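Long-range contacts in protein-glutamine gamma-glutamyltransferase 2 (Pagrus major, PDB 1G0D), which probably catalyses the calcium-dependent cross-linking of peptide-bound glutamine to lysine side chains and other primary amines, with release of ammonia: residues Phe620-Ala625 with Arg659-Asp664; Ser629-His634 with Val647-Ser652; Val9-Arg14 with Phe40-Gln45; His16-Ala21 with Glu30-Arg35. One frame throughout, in Å; residues are numbered along the deposited sequence.

Interaction 1. Residues Phe620-Ala625 with Arg659-Asp664; sequences FTLEGA and RKLLVD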
loop_
_atom_site.group_PDB
_atom_site.type_symbol
_atom_site.label_atom_id
_atom_site.label_comp_id
_atom_site.label_asym_id
_atom_site.label_seq_id
_atom_site.Cartn_x
_atom_site.Cartn_y
_atom_site.Cartn_z
ATOM N N PHE A 620 23.227 0.965 6.430
ATOM C CA PHE A 620 22.691 0.766 5.097
ATOM C C PHE A 620 21.904 -0.537 5.280
ATOM O O PHE A 620 22.380 -1.441 5.971
ATOM C CB PHE A 620 23.824 0.545 4.096
ATOM C CG PHE A 620 24.540 1.798 3.685
ATOM C CD1 PHE A 620 24.041 2.593 2.670
ATOM C CD2 PHE A 620 25.709 2.186 4.319
ATOM C CE1 PHE A 620 24.706 3.776 2.285
ATOM C CE2 PHE A 620 26.381 3.355 3.949
ATOM C CZ PHE A 620 25.877 4.149 2.936
ATOM N N THR A 621 20.699 -0.629 4.718
ATOM C CA THR A 621 19.906 -1.868 4.800
ATOM C C THR A 621 19.598 -2.249 3.374
ATOM O O THR A 621 19.092 -1.416 2.630
ATOM C CB THR A 621 18.577 -1.666 5.498
ATOM O OG1 THR A 621 18.787 -0.944 6.722
ATOM C CG2 THR A 621 17.914 -3.013 5.756
ATOM N N LEU A 622 19.894 -3.487 2.976
ATOM C CA LEU A 622 19.660 -3.899 1.590
ATOM C C LEU A 622 18.685 -5.056 1.453
ATOM O O LEU A 622 18.687 -5.972 2.263
ATOM C CB LEU A 622 20.966 -4.330 0.919
ATOM C CG LEU A 622 22.313 -3.609 0.869
ATOM C CD1 LEU A 622 22.675 -3.365 -0.574
ATOM C CD2 LEU A 622 22.284 -2.332 1.608
ATOM N N GLU A 623 17.843 -5.022 0.424
ATOM C CA GLU A 623 16.912 -6.114 0.202
ATOM C C GLU A 623 16.392 -6.126 -1.225
ATOM O O GLU A 623 16.436 -5.114 -1.926
ATOM C CB GLU A 623 15.744 -6.007 1.155
ATOM C CG GLU A 623 14.672 -5.127 0.622
ATOM C CD GLU A 623 13.395 -5.282 1.386
ATOM O OE1 GLU A 623 12.926 -6.431 1.540
ATOM O OE2 GLU A 623 12.867 -4.248 1.846
ATOM N N GLY A 624 15.894 -7.287 -1.647
ATOM C CA GLY A 624 15.339 -7.413 -2.980
ATOM C C GLY A 624 14.609 -8.734 -3.122
ATOM O O GLY A 624 15.165 -9.761 -2.743
ATOM N N ALA A 625 13.361 -8.712 -3.613
ATOM C CA ALA A 625 12.580 -9.932 -3.829
ATOM C C ALA A 625 13.454 -10.734 -4.766
ATOM O O ALA A 625 13.893 -10.203 -5.789
ATOM C CB ALA A 625 11.260 -9.608 -4.526
ATOM N N ARG A 659 15.220 -8.274 -11.473
ATOM C CA ARG A 659 14.944 -7.944 -10.099
ATOM C C ARG A 659 15.438 -6.567 -9.745
ATOM O O ARG A 659 16.231 -5.973 -10.466
ATOM C CB ARG A 659 15.579 -9.007 -9.215
ATOM C CG ARG A 659 15.517 -10.398 -9.830
ATOM C CD ARG A 659 15.398 -11.471 -8.778
ATOM N NE ARG A 659 14.437 -12.504 -9.132
ATOM C CZ ARG A 659 13.124 -12.428 -8.913
ATOM N NH1 ARG A 659 12.325 -13.419 -9.272
ATOM N NH2 ARG A 659 12.602 -11.365 -8.339
ATOM N N LYS A 660 14.925 -6.053 -8.641
ATOM C CA LYS A 660 15.269 -4.714 -8.168
ATOM C C LYS A 660 15.905 -4.763 -6.752
ATOM O O LYS A 660 15.391 -5.457 -5.836
ATOM C CB LYS A 660 13.999 -3.846 -8.190
ATOM C CG LYS A 660 13.325 -3.780 -9.558
ATOM C CD LYS A 660 13.491 -2.397 -10.173
ATOM C CE LYS A 660 13.408 -2.400 -11.696
ATOM N NZ LYS A 660 12.253 -3.231 -12.111
ATOM N N LEU A 661 17.044 -4.075 -6.593
ATOM C CA LEU A 661 17.755 -4.060 -5.314
ATOM C C LEU A 661 17.451 -2.736 -4.696
ATOM O O LEU A 661 17.647 -1.680 -5.327
ATOM C CB LEU A 661 19.255 -4.238 -5.505
ATOM C CG LEU A 661 20.077 -4.290 -4.224
ATOM C CD1 LEU A 661 19.679 -5.470 -3.355
ATOM C CD2 LEU A 661 21.557 -4.347 -4.601
ATOM N N LEU A 662 16.928 -2.813 -3.473
ATOM C CA LEU A 662 16.510 -1.634 -2.705
ATOM C C LEU A 662 17.435 -1.339 -1.517
ATOM O O LEU A 662 17.918 -2.241 -0.827
ATOM C CB LEU A 662 15.069 -1.811 -2.195
ATOM C CG LEU A 662 13.890 -1.726 -3.162
ATOM C CD1 LEU A 662 14.021 -2.701 -4.314
ATOM C CD2 LEU A 662 12.664 -2.073 -2.394
ATOM N N VAL A 663 17.700 -0.057 -1.298
ATOM C CA VAL A 663 18.556 0.339 -0.207
ATOM C C VAL A 663 18.094 1.610 0.515
ATOM O O VAL A 663 17.643 2.599 -0.092
ATOM C CB VAL A 663 20.012 0.522 -0.712
ATOM C CG1 VAL A 663 20.918 0.884 0.431
ATOM C CG2 VAL A 663 20.490 -0.757 -1.355
ATOM N N ASP A 664 18.205 1.531 1.838
ATOM C CA ASP A 664 17.886 2.606 2.746
ATOM C C ASP A 664 19.118 2.999 3.601
ATOM O O ASP A 664 19.917 2.154 4.004
ATOM C CB ASP A 664 16.757 2.160 3.664
ATOM C CG ASP A 664 16.537 3.116 4.809
ATOM O OD1 ASP A 664 15.856 4.152 4.606
ATOM O OD2 ASP A 664 17.057 2.841 5.914
HETATM O O HOH W 1 12.857 -6.375 -4.457
#
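Thr621 and Asp664 pair through both of their backbone N-H and C=O groups, Thr621 N giving to Asp664 O at 3.0 Å and Asp664 N to Thr621 O at 3.2 Å. Two residues on, Glu623 and Leu662 do the same, and Leu662 N to Glu623 O is the shorter bond of that pair at 2.8 Å. Past Gly624 the direct backbone-to-backbone bonding stops and a water takes over: it donates to Lys660 O at 3.0 Å and accepts from Ala625 N, modelled closer than expected, so that distance is doubtful. Ala625 O has a further, weak bond from Arg659 NH2 at 3.1 Å, bent to 124° at the hydrogen. Thr621, Glu623, Leu662 and Asp664 share one face, where the acids find partners beyond the two strands: Asp664 makes salt bridges to Lys674 and Arg248, and Glu623 OE2 bonds to Thr250. On the other face, Leu622 and Val663 lie side by side, with Leu622 CD1 against Val663 CG2 at 3.5 Å. Outward-looking backbone groups are used too: Leu622 bonds with Thr631, Leu661 with Thr677. Regular antiparallel pairing between two inner strands is what one expects in a beta-sandwich, here the C-terminal Ig-like domain of a transglutaminase.

Interaction 2. Residues Ser629-His634 with Val647-Ser652; sequences SATQIH and VKLSFS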
loop_
_atom_site.group_PDB
_atom_site.type_symbol
_atom_site.label_atom_id
_atom_site.label_comp_id
_atom_site.label_asym_id
_atom_site.label_seq_id
_atom_site.Cartn_x
_atom_site.Cartn_y
_atom_site.Cartn_z
ATOM N N SER A 629 17.227 -10.990 1.434
ATOM C CA SER A 629 16.363 -10.507 2.506
ATOM C C SER A 629 17.059 -9.314 3.215
ATOM O O SER A 629 18.289 -9.271 3.294
ATOM C CB SER A 629 16.128 -11.638 3.462
ATOM O OG SER A 629 16.557 -12.819 2.826
ATOM N N ALA A 630 16.292 -8.348 3.712
ATOM C CA ALA A 630 16.890 -7.169 4.347
ATOM C C ALA A 630 18.190 -7.506 5.058
ATOM O O ALA A 630 18.250 -8.415 5.887
ATOM C CB ALA A 630 15.948 -6.570 5.306
ATOM N N THR A 631 19.233 -6.757 4.729
ATOM C CA THR A 631 20.549 -6.983 5.298
ATOM C C THR A 631 21.205 -5.664 5.624
ATOM O O THR A 631 21.146 -4.748 4.822
ATOM C CB THR A 631 21.407 -7.712 4.299
ATOM O OG1 THR A 631 20.814 -8.985 4.014
ATOM C CG2 THR A 631 22.788 -7.895 4.843
ATOM N N GLN A 632 21.837 -5.566 6.786
ATOM C CA GLN A 632 22.480 -4.315 7.171
ATOM C C GLN A 632 24.008 -4.201 7.073
ATOM O O GLN A 632 24.740 -5.157 7.278
ATOM C CB GLN A 632 22.064 -3.947 8.588
ATOM C CG GLN A 632 20.678 -3.348 8.685
ATOM C CD GLN A 632 20.305 -2.989 10.111
ATOM O OE1 GLN A 632 19.322 -2.278 10.351
ATOM N NE2 GLN A 632 21.087 -3.485 11.070
ATOM N N ILE A 633 24.466 -3.002 6.734
ATOM C CA ILE A 633 25.887 -2.671 6.667
ATOM C C ILE A 633 26.052 -1.442 7.561
ATOM O O ILE A 633 25.549 -0.362 7.229
ATOM C CB ILE A 633 26.336 -2.233 5.283
ATOM C CG1 ILE A 633 25.819 -3.217 4.235
ATOM C CG2 ILE A 633 27.857 -2.048 5.290
ATOM C CD1 ILE A 633 26.189 -2.824 2.854
ATOM N N HIS A 634 26.734 -1.594 8.691
ATOM C CA HIS A 634 26.932 -0.455 9.577
ATOM C C HIS A 634 28.212 0.279 9.213
ATOM O O HIS A 634 29.274 -0.322 9.147
ATOM C CB HIS A 634 26.986 -0.919 11.033
ATOM C CG HIS A 634 25.662 -1.393 11.563
ATOM N ND1 HIS A 634 25.143 -2.638 11.267
ATOM C CD2 HIS A 634 24.743 -0.789 12.357
ATOM C CE1 HIS A 634 23.967 -2.780 11.855
ATOM N NE2 HIS A 634 23.700 -1.672 12.524
ATOM N N VAL A 647 29.969 1.682 0.966
ATOM C CA VAL A 647 29.967 0.297 1.473
ATOM C C VAL A 647 29.711 -0.658 0.313
ATOM O O VAL A 647 29.555 -0.237 -0.854
ATOM C CB VAL A 647 28.838 -0.010 2.463
ATOM C CG1 VAL A 647 29.294 0.235 3.855
ATOM C CG2 VAL A 647 27.600 0.792 2.114
ATOM N N LYS A 648 29.666 -1.948 0.654
ATOM C CA LYS A 648 29.389 -2.986 -0.305
ATOM C C LYS A 648 29.048 -4.226 0.466
ATOM O O LYS A 648 29.454 -4.383 1.600
ATOM C CB LYS A 648 30.582 -3.223 -1.208
ATOM C CG LYS A 648 31.887 -3.211 -0.516
ATOM C CD LYS A 648 32.290 -4.607 -0.174
ATOM C CE LYS A 648 33.787 -4.713 -0.171
ATOM N NZ LYS A 648 34.404 -4.019 -1.351
ATOM N N LEU A 649 28.291 -5.108 -0.162
ATOM C CA LEU A 649 27.825 -6.346 0.460
ATOM C C LEU A 649 27.961 -7.457 -0.589
ATOM O O LEU A 649 27.859 -7.195 -1.783
ATOM C CB LEU A 649 26.336 -6.183 0.804
ATOM C CG LEU A 649 25.617 -6.770 2.035
ATOM C CD1 LEU A 649 24.107 -6.760 1.770
ATOM C CD2 LEU A 649 26.086 -8.184 2.355
ATOM N N SER A 650 28.195 -8.689 -0.168
ATOM C CA SER A 650 28.268 -9.775 -1.131
ATOM C C SER A 650 27.096 -10.663 -0.865
ATOM O O SER A 650 26.697 -10.805 0.289
ATOM C CB SER A 650 29.513 -10.594 -0.942
ATOM O OG SER A 650 30.308 -10.529 -2.111
ATOM N N PHE A 651 26.514 -11.234 -1.917
ATOM C CA PHE A 651 25.382 -12.136 -1.747
ATOM C C PHE A 651 25.117 -12.899 -3.047
ATOM O O PHE A 651 25.653 -12.540 -4.104
ATOM C CB PHE A 651 24.143 -11.364 -1.276
ATOM C CG PHE A 651 23.557 -10.462 -2.313
ATOM C CD1 PHE A 651 24.099 -9.208 -2.542
ATOM C CD2 PHE A 651 22.480 -10.879 -3.090
ATOM C CE1 PHE A 651 23.580 -8.388 -3.536
ATOM C CE2 PHE A 651 21.969 -10.063 -4.077
ATOM C CZ PHE A 651 22.521 -8.823 -4.302
ATOM N N SER A 652 24.321 -13.963 -2.962
ATOM C CA SER A 652 24.017 -14.792 -4.125
ATOM C C SER A 652 22.518 -14.764 -4.448
ATOM O O SER A 652 21.712 -15.326 -3.698
ATOM C CB SER A 652 24.462 -16.227 -3.843
ATOM O OG SER A 652 25.878 -16.354 -3.916
#
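Ile633 reaches across to Val647 and Leu649 with its whole side chain, and it is the one to follow. Its CB already lies 4.1 Å from Val647 CG1. The chain then forks. With CG1 anti to the carbonyl carbon (chi1 -48°), CG2 is left anti to the backbone N, and this methyl is the branch that meets Val647 tip to tip; the modelled separation there is too short for two carbons, so its exact closeness is doubtful. The other branch runs toward Leu649: CG1 comes within 4.2 Å of Leu649 CG. Extended from there at chi2 178°, CD1 arrives over the second strand, 3.9 Å from Leu649 CB, with Lys648 O and Val647 CB as its other neighbours. Ile633 thus bridges two alternate residues of the strand facing it.

Thr631 continues the row. Its CG2 touches Leu649 CD1 at 3.5 Å, the two side chains crossing at a slant, while its hydroxyl turns back along its own chain and bonds to Ser629 O at 2.6 Å. That leaves the methyl as the part offered to Leu649. No hydrogen bond joins the two segments; the strand axes stay 8.2 Å apart at their closest, so the sheets meet here mainly through side chains.

These strands belong to different sheets of the C-terminal Ig-like domain. Strand 628-634 is hydrogen-bonded to strand 619-624, strand 644-651 to strand 601-608, and Phe620 and Leu622 of strand 619-624 pack on Val647 and Leu649 as well.

Interaction 3. Residues Val9-Arg14 with Phe40-Gln45; sequences VDVNGR and FSITLQ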
loop_
_atom_site.group_PDB
_atom_site.type_symbol
_atom_site.label_atom_id
_atom_site.label_comp_id
_atom_site.label_asym_id
_atom_site.label_seq_id
_atom_site.Cartn_x
_atom_site.Cartn_y
_atom_site.Cartn_z
ATOM N N VAL A 9 1.803 -46.931 -1.757
ATOM C CA VAL A 9 3.129 -46.820 -1.225
ATOM C C VAL A 9 3.492 -45.361 -0.956
ATOM O O VAL A 9 4.231 -45.066 -0.013
ATOM C CB VAL A 9 4.146 -47.438 -2.177
ATOM C CG1 VAL A 9 5.500 -47.203 -1.625
ATOM C CG2 VAL A 9 3.887 -48.948 -2.318
ATOM N N ASP A 10 2.998 -44.452 -1.782
ATOM C CA ASP A 10 3.221 -43.025 -1.554
ATOM C C ASP A 10 2.405 -42.170 -2.491
ATOM O O ASP A 10 2.268 -42.487 -3.656
ATOM C CB ASP A 10 4.715 -42.633 -1.617
ATOM C CG ASP A 10 5.316 -42.753 -2.997
ATOM O OD1 ASP A 10 5.106 -41.848 -3.839
ATOM O OD2 ASP A 10 6.029 -43.749 -3.233
ATOM N N VAL A 11 1.786 -41.137 -1.944
ATOM C CA VAL A 11 1.019 -40.236 -2.742
ATOM C C VAL A 11 2.005 -39.171 -3.259
ATOM O O VAL A 11 2.956 -38.811 -2.555
ATOM C CB VAL A 11 -0.078 -39.612 -1.907
ATOM C CG1 VAL A 11 -0.869 -38.665 -2.739
ATOM C CG2 VAL A 11 -0.993 -40.700 -1.380
ATOM N N ASN A 12 1.818 -38.721 -4.503
ATOM C CA ASN A 12 2.702 -37.741 -5.132
ATOM C C ASN A 12 1.884 -36.578 -5.637
ATOM O O ASN A 12 1.071 -36.769 -6.543
ATOM C CB ASN A 12 3.396 -38.371 -6.301
ATOM C CG ASN A 12 4.661 -37.661 -6.654
ATOM O OD1 ASN A 12 4.770 -36.423 -6.530
ATOM N ND2 ASN A 12 5.654 -38.431 -7.099
ATOM N N GLY A 13 2.109 -35.389 -5.054
ATOM C CA GLY A 13 1.354 -34.198 -5.403
ATOM C C GLY A 13 1.794 -33.510 -6.670
ATOM O O GLY A 13 1.147 -32.599 -7.139
ATOM N N ARG A 14 2.905 -33.962 -7.223
ATOM C CA ARG A 14 3.458 -33.380 -8.427
ATOM C C ARG A 14 3.413 -31.850 -8.320
ATOM O O ARG A 14 2.806 -31.181 -9.149
ATOM C CB ARG A 14 2.673 -33.889 -9.641
ATOM C CG ARG A 14 2.290 -35.407 -9.571
ATOM C CD ARG A 14 1.774 -36.030 -10.891
ATOM N NE ARG A 14 1.445 -35.038 -11.918
ATOM C CZ ARG A 14 2.226 -34.754 -12.953
ATOM N NH1 ARG A 14 3.392 -35.372 -13.129
ATOM N NH2 ARG A 14 1.859 -33.825 -13.803
ATOM N N PHE A 40 -6.000 -29.991 -10.599
ATOM C CA PHE A 40 -4.625 -30.361 -10.315
ATOM C C PHE A 40 -4.499 -31.897 -10.299
ATOM O O PHE A 40 -5.452 -32.583 -9.957
ATOM C CB PHE A 40 -4.094 -29.667 -9.023
ATOM C CG PHE A 40 -4.908 -29.896 -7.751
ATOM C CD1 PHE A 40 -6.046 -29.147 -7.478
ATOM C CD2 PHE A 40 -4.483 -30.821 -6.786
ATOM C CE1 PHE A 40 -6.756 -29.320 -6.264
ATOM C CE2 PHE A 40 -5.175 -30.995 -5.590
ATOM C CZ PHE A 40 -6.315 -30.241 -5.337
ATOM N N SER A 41 -3.356 -32.447 -10.727
ATOM C CA SER A 41 -3.189 -33.908 -10.770
ATOM C C SER A 41 -2.078 -34.449 -9.896
ATOM O O SER A 41 -0.943 -34.001 -9.972
ATOM C CB SER A 41 -2.919 -34.371 -12.187
ATOM O OG SER A 41 -3.865 -33.828 -13.061
ATOM N N ILE A 42 -2.414 -35.448 -9.099
ATOM C CA ILE A 42 -1.469 -36.060 -8.187
ATOM C C ILE A 42 -1.521 -37.544 -8.485
ATOM O O ILE A 42 -2.430 -37.985 -9.175
ATOM C CB ILE A 42 -1.889 -35.764 -6.703
ATOM C CG1 ILE A 42 -3.225 -36.442 -6.372
ATOM C CG2 ILE A 42 -2.056 -34.209 -6.494
ATOM C CD1 ILE A 42 -3.482 -36.648 -4.870
ATOM N N THR A 43 -0.566 -38.319 -7.993
ATOM C CA THR A 43 -0.581 -39.759 -8.252
ATOM C C THR A 43 -0.489 -40.611 -6.997
ATOM O O THR A 43 0.086 -40.201 -6.008
ATOM C CB THR A 43 0.583 -40.185 -9.122
ATOM O OG1 THR A 43 1.764 -39.471 -8.718
ATOM C CG2 THR A 43 0.271 -39.923 -10.568
ATOM N N LEU A 44 -1.062 -41.798 -7.063
ATOM C CA LEU A 44 -1.028 -42.758 -5.979
ATOM C C LEU A 44 -0.105 -43.839 -6.497
ATOM O O LEU A 44 -0.507 -44.563 -7.419
ATOM C CB LEU A 44 -2.363 -43.455 -5.819
ATOM C CG LEU A 44 -3.532 -43.004 -4.997
ATOM C CD1 LEU A 44 -4.232 -44.219 -4.450
ATOM C CD2 LEU A 44 -3.058 -42.114 -3.910
ATOM N N GLN A 45 1.112 -43.965 -5.962
ATOM C CA GLN A 45 1.987 -45.057 -6.406
ATOM C C GLN A 45 1.571 -46.300 -5.641
ATOM O O GLN A 45 1.665 -46.345 -4.423
ATOM C CB GLN A 45 3.450 -44.770 -6.129
ATOM C CG GLN A 45 4.340 -45.362 -7.197
ATOM C CD GLN A 45 5.489 -46.182 -6.624
ATOM O OE1 GLN A 45 6.488 -45.617 -6.164
ATOM N NE2 GLN A 45 5.361 -47.525 -6.655
#
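This is antiparallel strand pairing at the margin of a sheet, Val9-Asn12 running beside Phe40-Gln45 at an axis distance of 4.6 Å and 176° between directions. Strand 8-12 is outermost; strand 40-46 bonds on its other side to strand 92-98.

Asn12 and Thr43 form a hydrogen-bonded pair, with Asn12 N to Thr43 O and Thr43 N to Asn12 O both 2.7 Å. Toward the N terminus the regular pattern breaks: Val9 N gives to Gln45 O at 2.7 Å, whereas Gln45 N gives to Asp10 O, so two residues face one. This is a classic beta bulge. On the face of the sheet that carries both, the Asp10 and Gln45 side chains cross, their carboxylate and amide planes 87° apart.

Val11 holds the apolar face. Its CG2 lies alongside Leu44 CD2 at 3.6 Å, and CG1, set anti to the backbone N (chi1 180°), reaches Ile42 CD1 at 3.9 Å.

Beyond Asn12 the edge strand ends in a turn. Asn12 OD1 accepts from Arg14 N at 3.2 Å, an Asx turn that leads into helix 15-21, with Arg14 at the N-cap position. The aliphatic part of Arg14 lies against Ser41 O, and its NE makes a weak bond to that oxygen at 3.3 Å, the carbonyl approaching the edge of the guanidinium in its plane. Bulge and Asx turn are local motifs; an outer strand paired antiparallel in one of two sheets fits the E-set, immunoglobulin-like beta-sandwich of the N-terminal transglutaminase domain.

Interaction 4. Residues His16-Ala21 with Glu30-Arg35; sequences HENNLA and ERLIVR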
loop_
_atom_site.group_PDB
_atom_site.type_symbol
_atom_site.label_atom_id
_atom_site.label_comp_id
_atom_site.label_asym_id
_atom_site.label_seq_id
_atom_site.Cartn_x
_atom_site.Cartn_y
_atom_site.Cartn_z
ATOM N N HIS A 16 5.994 -29.611 -8.567
ATOM C CA HIS A 16 6.804 -28.864 -9.522
ATOM C C HIS A 16 5.956 -28.543 -10.758
ATOM O O HIS A 16 6.084 -27.485 -11.383
ATOM C CB HIS A 16 7.990 -29.714 -9.942
ATOM C CG HIS A 16 9.176 -29.564 -9.057
ATOM N ND1 HIS A 16 9.330 -30.285 -7.891
ATOM C CD2 HIS A 16 10.250 -28.752 -9.142
ATOM C CE1 HIS A 16 10.448 -29.921 -7.294
ATOM N NE2 HIS A 16 11.029 -28.991 -8.035
ATOM N N GLU A 17 5.088 -29.490 -11.095
ATOM C CA GLU A 17 4.223 -29.395 -12.248
ATOM C C GLU A 17 2.941 -28.623 -11.979
ATOM O O GLU A 17 2.619 -27.677 -12.698
ATOM C CB GLU A 17 3.909 -30.813 -12.735
ATOM C CG GLU A 17 5.165 -31.607 -13.123
ATOM C CD GLU A 17 5.650 -32.612 -12.054
ATOM O OE1 GLU A 17 5.478 -32.348 -10.840
ATOM O OE2 GLU A 17 6.212 -33.671 -12.443
ATOM N N ASN A 18 2.202 -29.026 -10.953
ATOM C CA ASN A 18 0.946 -28.360 -10.620
ATOM C C ASN A 18 1.229 -26.907 -10.314
ATOM O O ASN A 18 0.522 -26.016 -10.792
ATOM C CB ASN A 18 0.294 -29.037 -9.416
ATOM C CG ASN A 18 -0.371 -30.379 -9.783
ATOM O OD1 ASN A 18 -1.038 -30.482 -10.797
ATOM N ND2 ASN A 18 -0.196 -31.385 -8.955
ATOM N N ASN A 19 2.283 -26.668 -9.536
ATOM C CA ASN A 19 2.671 -25.322 -9.134
ATOM C C ASN A 19 3.049 -24.444 -10.307
ATOM O O ASN A 19 2.856 -23.228 -10.244
ATOM C CB ASN A 19 3.826 -25.370 -8.150
ATOM C CG ASN A 19 3.388 -25.841 -6.771
ATOM O OD1 ASN A 19 2.308 -26.403 -6.613
ATOM N ND2 ASN A 19 4.234 -25.604 -5.757
ATOM N N LEU A 20 3.584 -25.053 -11.373
ATOM C CA LEU A 20 3.962 -24.295 -12.563
ATOM C C LEU A 20 2.679 -23.867 -13.244
ATOM O O LEU A 20 2.541 -22.713 -13.647
ATOM C CB LEU A 20 4.787 -25.137 -13.543
ATOM C CG LEU A 20 6.012 -24.500 -14.259
ATOM C CD1 LEU A 20 6.044 -24.959 -15.710
ATOM C CD2 LEU A 20 6.032 -22.962 -14.186
ATOM N N ALA A 21 1.735 -24.797 -13.333
ATOM C CA ALA A 21 0.460 -24.546 -13.971
ATOM C C ALA A 21 -0.442 -23.575 -13.206
ATOM O O ALA A 21 -1.304 -22.910 -13.778
ATOM C CB ALA A 21 -0.264 -25.874 -14.175
ATOM N N GLU A 30 8.554 -27.666 -3.740
ATOM C CA GLU A 30 8.464 -28.894 -2.982
ATOM C C GLU A 30 7.133 -29.128 -2.296
ATOM O O GLU A 30 6.905 -30.221 -1.779
ATOM C CB GLU A 30 9.597 -28.964 -1.968
ATOM C CG GLU A 30 10.990 -28.594 -2.533
ATOM C CD GLU A 30 11.360 -29.327 -3.841
ATOM O OE1 GLU A 30 10.926 -30.498 -4.049
ATOM O OE2 GLU A 30 12.101 -28.721 -4.665
ATOM N N ARG A 31 6.251 -28.125 -2.261
ATOM C CA ARG A 31 4.932 -28.355 -1.676
ATOM C C ARG A 31 3.851 -27.879 -2.630
ATOM O O ARG A 31 4.013 -26.849 -3.292
ATOM C CB ARG A 31 4.776 -27.680 -0.320
ATOM C CG ARG A 31 5.314 -26.301 -0.239
ATOM C CD ARG A 31 4.983 -25.729 1.152
ATOM N NE ARG A 31 5.378 -24.324 1.262
ATOM C CZ ARG A 31 4.876 -23.487 2.152
ATOM N NH1 ARG A 31 5.293 -22.226 2.170
ATOM N NH2 ARG A 31 3.969 -23.919 3.027
ATOM N N LEU A 32 2.757 -28.638 -2.695
ATOM C CA LEU A 32 1.656 -28.328 -3.592
ATOM C C LEU A 32 0.880 -27.090 -3.188
ATOM O O LEU A 32 0.217 -27.083 -2.165
ATOM C CB LEU A 32 0.702 -29.528 -3.678
ATOM C CG LEU A 32 -0.507 -29.462 -4.623
ATOM C CD1 LEU A 32 -0.081 -29.372 -6.081
ATOM C CD2 LEU A 32 -1.342 -30.704 -4.428
ATOM N N ILE A 33 0.996 -26.029 -3.988
ATOM C CA ILE A 33 0.274 -24.777 -3.771
ATOM C C ILE A 33 -0.527 -24.543 -5.065
ATOM O O ILE A 33 0.012 -24.247 -6.127
ATOM C CB ILE A 33 1.221 -23.632 -3.526
ATOM C CG1 ILE A 33 2.212 -24.020 -2.434
ATOM C CG2 ILE A 33 0.406 -22.414 -3.185
ATOM C CD1 ILE A 33 3.393 -23.117 -2.319
ATOM N N VAL A 34 -1.833 -24.644 -4.925
ATOM C CA VAL A 34 -2.779 -24.599 -6.024
ATOM C C VAL A 34 -3.730 -23.378 -6.032
ATOM O O VAL A 34 -3.888 -22.753 -5.007
ATOM C CB VAL A 34 -3.504 -25.973 -5.880
ATOM C CG1 VAL A 34 -5.027 -25.832 -5.832
ATOM C CG2 VAL A 34 -2.945 -26.937 -6.911
ATOM N N ARG A 35 -4.338 -23.015 -7.166
ATOM C CA ARG A 35 -5.318 -21.897 -7.211
ATOM C C ARG A 35 -6.710 -22.513 -7.518
ATOM O O ARG A 35 -6.785 -23.540 -8.181
ATOM C CB ARG A 35 -4.928 -20.865 -8.272
ATOM C CG ARG A 35 -3.524 -20.317 -8.062
ATOM C CD ARG A 35 -3.275 -19.021 -8.804
ATOM N NE ARG A 35 -1.951 -18.475 -8.502
ATOM C CZ ARG A 35 -1.693 -17.411 -7.719
ATOM N NH1 ARG A 35 -2.662 -16.743 -7.100
ATOM N NH2 ARG A 35 -0.443 -16.986 -7.580
HETATM O O HOH W 2 13.077 -27.125 -6.700
#
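Asn19 meets the backbone of Arg31 and Ile33 with both ends of its amide. The hydrogen bonds come first: Asn19 ND2 gives to Arg31 O at 2.8 Å, nearly in the amide plane, and Ile33 N gives to Asn19 OD1 at 3.0 Å. The second is straight at the hydrogen, 162°, although Ile33 N stands off the plane of the side-chain carbonyl. Asn19 ND2 also bonds to Asp28 O, so both its hydrogens have an acceptor and the amide's rotation is fixed.

The apolar contact is small. Leu32, its CG anti to the backbone N (chi1 -177°), brings CD1 to 3.4 Å from Asn18 CB; the amide of Asn18 is bonded on to Ser41 O.

The polar, water-linked contact lies at the exposed end. Both carboxylate oxygens of Glu30, OE1 and OE2, come to 3.3 Å from His16 CE1, OE2 being the one near the ring plane; ring and carboxylate planes are 63° apart. A water joins them, donating to Glu30 OE2 at 2.8 Å and hydrogen-bonded to His16 NE2 at 3.1 Å.

The chemistry implies a firm inner join and a softer outer one: a buried asparagine pins helix 15-21 to the chain entering strand 33-35, while the nearby carboxylate may favour a protonated His16.

From the N terminus, interaction 3 opens first, at strand 8-12, and closes at strand 40-46. Interaction 4 falls wholly within that loop, joining helix 15-21 to residues 30-35 before the chain returns to the edge strand's partner. The two meet directly, through Asn18 and Ser41, and tie a sheet edge, the helix and the first strand of the second sheet into one corner of the N-terminal domain. Both close before interactions 1 and 2 open, far along the chain in the C-terminal domain. There interaction 2 lies within the longer loop between 620-625 and 659-664. Interaction 1 pairs strands inside a sheet, interaction 2 joins the two sheets, and they touch where strands 619-624 and 628-634 are neighbours.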